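PDB 2HEU: sugar ABC transporter, sugar-binding protein from Streptococcus pneumoniae, which probably binds a sugar outside the cell and hands it to a membrane ABC transporter for uptake, as related extracellular solute-binding proteins do. Local coordinates for residues 370-373 and 374-377; 384-387 and 388-391. All coordinates share one frame; numbering follows the deposited sequence.

Contact 1 (370-373 and 374-377)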
ATOM      1  N   ALA A 370      -2.840  13.708  -5.216  1.00 10.23           N
ATOM      2  CA  ALA A 370      -1.822  14.025  -6.189  1.00 10.55           C
ATOM      3  C   ALA A 370      -1.009  15.262  -5.788  1.00  9.46           C
ATOM      4  O   ALA A 370       0.201  15.283  -6.005  1.00 10.04           O
ATOM      5  CB  ALA A 370      -2.453  14.294  -7.611  1.00 12.60           C
ATOM      6  N   ASP A 371      -1.642  16.294  -5.243  1.00  9.40           N
ATOM      7  CA  ASP A 371      -0.910  17.476  -4.892  1.00  9.19           C
ATOM      8  C   ASP A 371       0.081  17.267  -3.771  1.00  8.56           C
ATOM      9  O   ASP A 371       1.086  18.000  -3.663  1.00  9.08           O
ATOM     10  CB  ASP A 371      -1.819  18.651  -4.605  1.00  9.37           C
ATOM     11  CG  ASP A 371      -2.548  19.205  -5.808  1.00 11.32           C
ATOM     12  OD1 ASP A 371      -2.340  18.717  -6.932  1.00 14.89           O
ATOM     13  OD2 ASP A 371      -3.376  20.127  -5.622  1.00 12.81           O
ATOM     14  N   PHE A 372      -0.151  16.262  -2.928  1.00  8.46           N
ATOM     15  CA  PHE A 372       0.796  15.875  -1.896  1.00  8.22           C
ATOM     16  C   PHE A 372       2.004  15.228  -2.555  1.00  8.03           C
ATOM     17  O   PHE A 372       3.182  15.489  -2.188  1.00  7.92           O
ATOM     18  CB  PHE A 372       0.164  14.921  -0.865  1.00  8.01           C
ATOM     19  CG  PHE A 372       1.066  14.589   0.255  1.00  8.57           C
ATOM     20  CD1 PHE A 372       1.225  15.432   1.359  1.00  8.51           C
ATOM     21  CD2 PHE A 372       1.801  13.394   0.260  1.00  8.50           C
ATOM     22  CE1 PHE A 372       2.075  15.091   2.412  1.00  9.11           C
ATOM     23  CE2 PHE A 372       2.663  13.066   1.287  1.00  9.35           C
ATOM     24  CZ  PHE A 372       2.773  13.903   2.384  1.00  8.60           C
ATOM     25  N   HIS A 373       1.778  14.351  -3.554  1.00  8.24           N
ATOM     26  CA  HIS A 373       2.918  13.795  -4.318  1.00  8.50           C
ATOM     27  C   HIS A 373       3.748  14.920  -4.878  1.00  8.35           C
ATOM     28  O   HIS A 373       4.987  14.968  -4.782  1.00  8.67           O
ATOM     29  CB  HIS A 373       2.433  12.906  -5.470  1.00  8.60           C
ATOM     30  CG  HIS A 373       1.440  11.859  -5.099  1.00  9.02           C
ATOM     31  ND1 HIS A 373       0.783  11.205  -6.089  1.00 10.53           N
ATOM     32  CD2 HIS A 373       0.996  11.395  -3.906  1.00 10.09           C
ATOM     33  CE1 HIS A 373      -0.039  10.357  -5.498  1.00 11.06           C
ATOM     34  NE2 HIS A 373       0.085  10.391  -4.183  1.00 10.80           N
ATOM     35  N   THR A 374       3.077  15.882  -5.525  1.00  8.54           N
ATOM     36  CA  THR A 374       3.755  16.955  -6.237  1.00  9.08           C
ATOM     37  C   THR A 374       4.588  17.804  -5.264  1.00  7.98           C
ATOM     38  O   THR A 374       5.714  18.153  -5.574  1.00  8.41           O
ATOM     39  CB  THR A 374       2.738  17.814  -6.988  1.00 10.52           C
ATOM     40  OG1 THR A 374       2.086  16.969  -7.933  1.00 11.07           O
ATOM     41  CG2 THR A 374       3.338  19.053  -7.617  1.00 11.36           C
ATOM     42  N   LEU A 375       3.995  18.209  -4.121  1.00  8.15           N
ATOM     43  CA  LEU A 375       4.766  19.069  -3.225  1.00  8.08           C
ATOM     44  C   LEU A 375       5.983  18.326  -2.681  1.00  8.06           C
ATOM     45  O   LEU A 375       7.034  18.940  -2.422  1.00  8.56           O
ATOM     46  CB  LEU A 375       3.902  19.644  -2.124  1.00  8.58           C
ATOM     47  CG  LEU A 375       3.326  18.711  -1.051  1.00  8.58           C
ATOM     48  CD1 LEU A 375       4.307  18.437   0.090  1.00  9.50           C
ATOM     49  CD2 LEU A 375       1.998  19.229  -0.497  1.00  9.68           C
ATOM     50  N   THR A 376       5.886  17.011  -2.524  1.00  7.47           N
ATOM     51  CA  THR A 376       6.973  16.217  -2.032  1.00  7.67           C
ATOM     52  C   THR A 376       8.127  16.209  -3.029  1.00  7.83           C
ATOM     53  O   THR A 376       9.289  16.519  -2.703  1.00  8.05           O
ATOM     54  CB  THR A 376       6.513  14.781  -1.750  1.00  7.61           C
ATOM     55  OG1 THR A 376       5.491  14.814  -0.714  1.00  8.21           O
ATOM     56  CG2 THR A 376       7.664  13.897  -1.292  1.00  8.54           C
ATOM     57  N   MET A 377       7.813  15.868  -4.295  1.00  8.25           N
ATOM     58  CA  MET A 377       8.870  15.782  -5.309  1.00  8.67           C
ATOM     59  C   MET A 377       9.399  17.184  -5.604  1.00  8.13           C
ATOM     60  O   MET A 377      10.602  17.345  -5.873  1.00  8.67           O
ATOM     61  CB  MET A 377       8.340  15.108  -6.557  1.00  8.69           C
ATOM     62  CG  MET A 377       9.441  14.791  -7.587  1.00  9.49           C
ATOM     63  SD  MET A 377      10.736  13.700  -6.987  1.00  9.34           S
ATOM     64  CE  MET A 377       9.899  12.127  -7.059  1.00  9.62           C
TER
HETATM   65  O   HOH W   1      -0.360  17.892  -8.561  1.00 19.11           O

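Contact 2 (384-387 and 388-391)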
ATOM      1  N   ASP A 384      12.992  24.205  -1.617  1.00 10.39           N
ATOM      2  CA  ASP A 384      12.309  25.421  -1.122  1.00  9.83           C
ATOM      3  C   ASP A 384      11.436  25.037   0.103  1.00  9.58           C
ATOM      4  O   ASP A 384      10.323  24.519  -0.056  1.00  9.20           O
ATOM      5  CB  ASP A 384      11.515  26.059  -2.235  1.00 11.07           C
ATOM      6  CG  ASP A 384      10.835  27.328  -1.794  1.00 11.90           C
ATOM      7  OD1 ASP A 384      10.847  27.670  -0.624  1.00 11.44           O
ATOM      8  OD2 ASP A 384      10.241  27.923  -2.737  1.00 17.68           O
ATOM      9  N   LYS A 385      11.946  25.241   1.291  1.00  9.39           N
ATOM     10  CA  LYS A 385      11.227  24.829   2.519  0.50  8.76           C
ATOM     11  C   LYS A 385       9.954  25.597   2.734  1.00  8.91           C
ATOM     12  O   LYS A 385       8.913  25.001   2.978  1.00  8.73           O
ATOM     13  CB  LYS A 385      12.176  24.934   3.738  0.50  8.95           C
ATOM     14  CG  LYS A 385      13.484  24.213   3.602  0.50  8.85           C
ATOM     15  CD  LYS A 385      14.299  24.412   4.832  0.50  9.17           C
ATOM     16  CE  LYS A 385      15.460  23.513   4.954  0.50 10.25           C
ATOM     17  NZ  LYS A 385      16.611  24.077   4.116  0.50 12.79           N
ATOM     18  N   GLN A 386      10.025  26.935   2.689  1.00  9.73           N
ATOM     19  CA  GLN A 386       8.807  27.719   2.851  1.00  9.83           C
ATOM     20  C   GLN A 386       7.799  27.356   1.767  1.00  9.59           C
ATOM     21  O   GLN A 386       6.590  27.313   2.019  1.00 10.09           O
ATOM     22  CB  GLN A 386       9.129  29.211   2.880  1.00 10.08           C
ATOM     23  CG  GLN A 386       7.854  30.052   3.193  1.00 11.25           C
ATOM     24  CD  GLN A 386       7.406  29.808   4.637  1.00 12.46           C
ATOM     25  OE1 GLN A 386       6.232  29.334   4.818  1.00 14.60           O
ATOM     26  NE2 GLN A 386       8.195  30.069   5.585  1.00 12.69           N
ATOM     27  N   GLY A 387       8.256  27.164   0.540  1.00  9.34           N
ATOM     28  CA  GLY A 387       7.378  26.788  -0.524  1.00 10.06           C
ATOM     29  C   GLY A 387       6.642  25.493  -0.236  1.00  8.80           C
ATOM     30  O   GLY A 387       5.473  25.333  -0.519  1.00  9.72           O
ATOM     31  N   MET A 388       7.364  24.502   0.332  1.00  8.60           N
ATOM     32  CA  MET A 388       6.732  23.240   0.683  1.00  8.31           C
ATOM     33  C   MET A 388       5.674  23.433   1.764  1.00  8.15           C
ATOM     34  O   MET A 388       4.596  22.861   1.683  1.00  7.97           O
ATOM     35  CB  MET A 388       7.797  22.186   1.085  1.00  8.12           C
ATOM     36  CG  MET A 388       7.175  20.870   1.444  1.00  8.13           C
ATOM     37  SD  MET A 388       8.308  19.504   1.566  1.00  8.66           S
ATOM     38  CE  MET A 388       9.325  19.923   2.974  1.00 10.65           C
ATOM     39  N   VAL A 389       5.979  24.228   2.797  1.00  8.19           N
ATOM     40  CA  VAL A 389       4.981  24.552   3.820  1.00  8.37           C
ATOM     41  C   VAL A 389       3.784  25.216   3.198  1.00  8.44           C
ATOM     42  O   VAL A 389       2.628  24.861   3.502  1.00  8.69           O
ATOM     43  CB  VAL A 389       5.627  25.393   4.919  1.00  8.94           C
ATOM     44  CG1 VAL A 389       4.556  25.945   5.861  1.00 10.74           C
ATOM     45  CG2 VAL A 389       6.672  24.585   5.680  1.00  9.84           C
ATOM     46  N   ASN A 390       4.003  26.188   2.339  1.00  8.37           N
ATOM     47  CA  ASN A 390       2.905  26.844   1.674  1.00  9.02           C
ATOM     48  C   ASN A 390       2.058  25.862   0.878  1.00  8.19           C
ATOM     49  O   ASN A 390       0.811  25.904   0.897  1.00  9.40           O
ATOM     50  CB  ASN A 390       3.441  27.948   0.786  1.00 10.35           C
ATOM     51  CG  ASN A 390       4.003  29.136   1.539  1.00 10.50           C
ATOM     52  OD1 ASN A 390       3.797  29.272   2.742  1.00 11.22           O
ATOM     53  ND2 ASN A 390       4.747  29.957   0.818  1.00 12.00           N
ATOM     54  N   ASP A 391       2.719  24.944   0.157  1.00  8.72           N
ATOM     55  CA  ASP A 391       2.034  23.911  -0.596  1.00  8.55           C
ATOM     56  C   ASP A 391       1.210  23.007   0.280  1.00  7.71           C
ATOM     57  O   ASP A 391       0.109  22.578  -0.104  1.00  8.53           O
ATOM     58  CB  ASP A 391       3.038  23.061  -1.383  1.00  9.68           C
ATOM     59  CG  ASP A 391       3.740  23.730  -2.525  1.00 11.13           C
ATOM     60  OD1 ASP A 391       3.317  24.766  -2.983  1.00 14.48           O
ATOM     61  OD2 ASP A 391       4.734  23.103  -3.004  1.00 13.53           O
TER

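Contact 1 (370-373 and 374-377)
Four consecutive i-to-i+4 bonds, from the amides of Thr-374, Leu-375, Thr-376 and Met-377 back to the carbonyls of Ala-370, Asp-371, Phe-372 and His-373, define the first turns of helix 370-382 as regular alpha-helix; Met-377 N meets His-373 O at 3.0 Å with an N-H...O angle of 168°. The contact is therefore local packing along one helix. Phe-372 O accepts twice, from Thr-376 N at 3.1 Å and Thr-376 OG1 at 2.8 Å, the two donors arriving from opposite faces of the carbonyl plane. A chi1 of -62° sets this hydroxyl beside its own backbone N, facing the preceding turn. Having donated its proton to the carbonyl, OG1 also pairs with Asn-181 ND2 of helix 178-189, so the hydroxyl of a buried threonine has two partners. The same oxygen lies over one face of the Phe-372 ring, displaced toward the rim and 3.9 Å from Phe-372 CE2. Beyond the helix, that ring meets Trp-366 and packs on helix 178-189. Leu-375 approaches the ring obliquely, with CD2 at 4.3 Å from Phe-372 CD1; its chi1 of 68° directs the branch back over the preceding turn. His-373 has its imidazole over Ala-370 CA, while NE2 is hydrogen-bonded to Glu-369 OE2. On the exposed flank, one water bridges successive turns: it donates to Asp-371 OD1 at 2.7 Å and is hydrogen-bonded to Thr-374 OG1, also at 2.7 Å.

Contact 2 (384-387 and 388-391)
Asp-384 and Met-388 open helix 385-396 with the bond from Met-388 N to Asp-384 O, and Asp-384 is its N-cap. The capping carboxylate reaches forward over the first turn, where OD1 accepts from Gly-387 N at 2.9 Å, with an N-H...O angle of 159°; the amide comes from above the carboxylate plane, 64° out of it. The following side chains leave the helix on different flanks. On the exposed one, Gln-386 and Asn-390, one turn apart, cross at a slant, their amide planes 38° from each other. Val-389 sets both its methyls against the preceding turn: CG2, beside its own backbone N, is 3.5 Å from Lys-385 O, and CG1 faces the end of Gln-386. Met-388 touches that turn with CB, 3.6 Å from Lys-385 O; the end of the chain then leads away from this turn, and the side chain touches Tyr-379 of helix 370-382 and Ile-218 of helix 212-222. Asp-391 also has its CG beside the backbone N, and this turns the carboxylate back over the Gly-387 carbonyl. There Asp-391 N donates to Gly-387 O at 2.9 Å, and the carboxyl carbon CG of Asp-391 stands 3.1 Å from that same Gly-387 O.

Contacts 1 and 2 sit on successive helices, 370-382 and 385-396, which run in opposite directions as a helical hairpin near the C-terminus; their centres are about 11 Å apart. They meet through Leu-375, whose CB lies 3.6 Å from Asp-391 CB and whose CD1 lies 4.0 Å from Met-388 CG. Contact 1 is the more interior, with four buried residues against two, and its centre is about 17 Å from that of the chain, against about 26 Å for contact 2. The chemistry follows: a buried threonine and phenylalanine face helix 178-189 in 370-377, whereas 384-391 has a capped helix start with largely polar, exposed side chains.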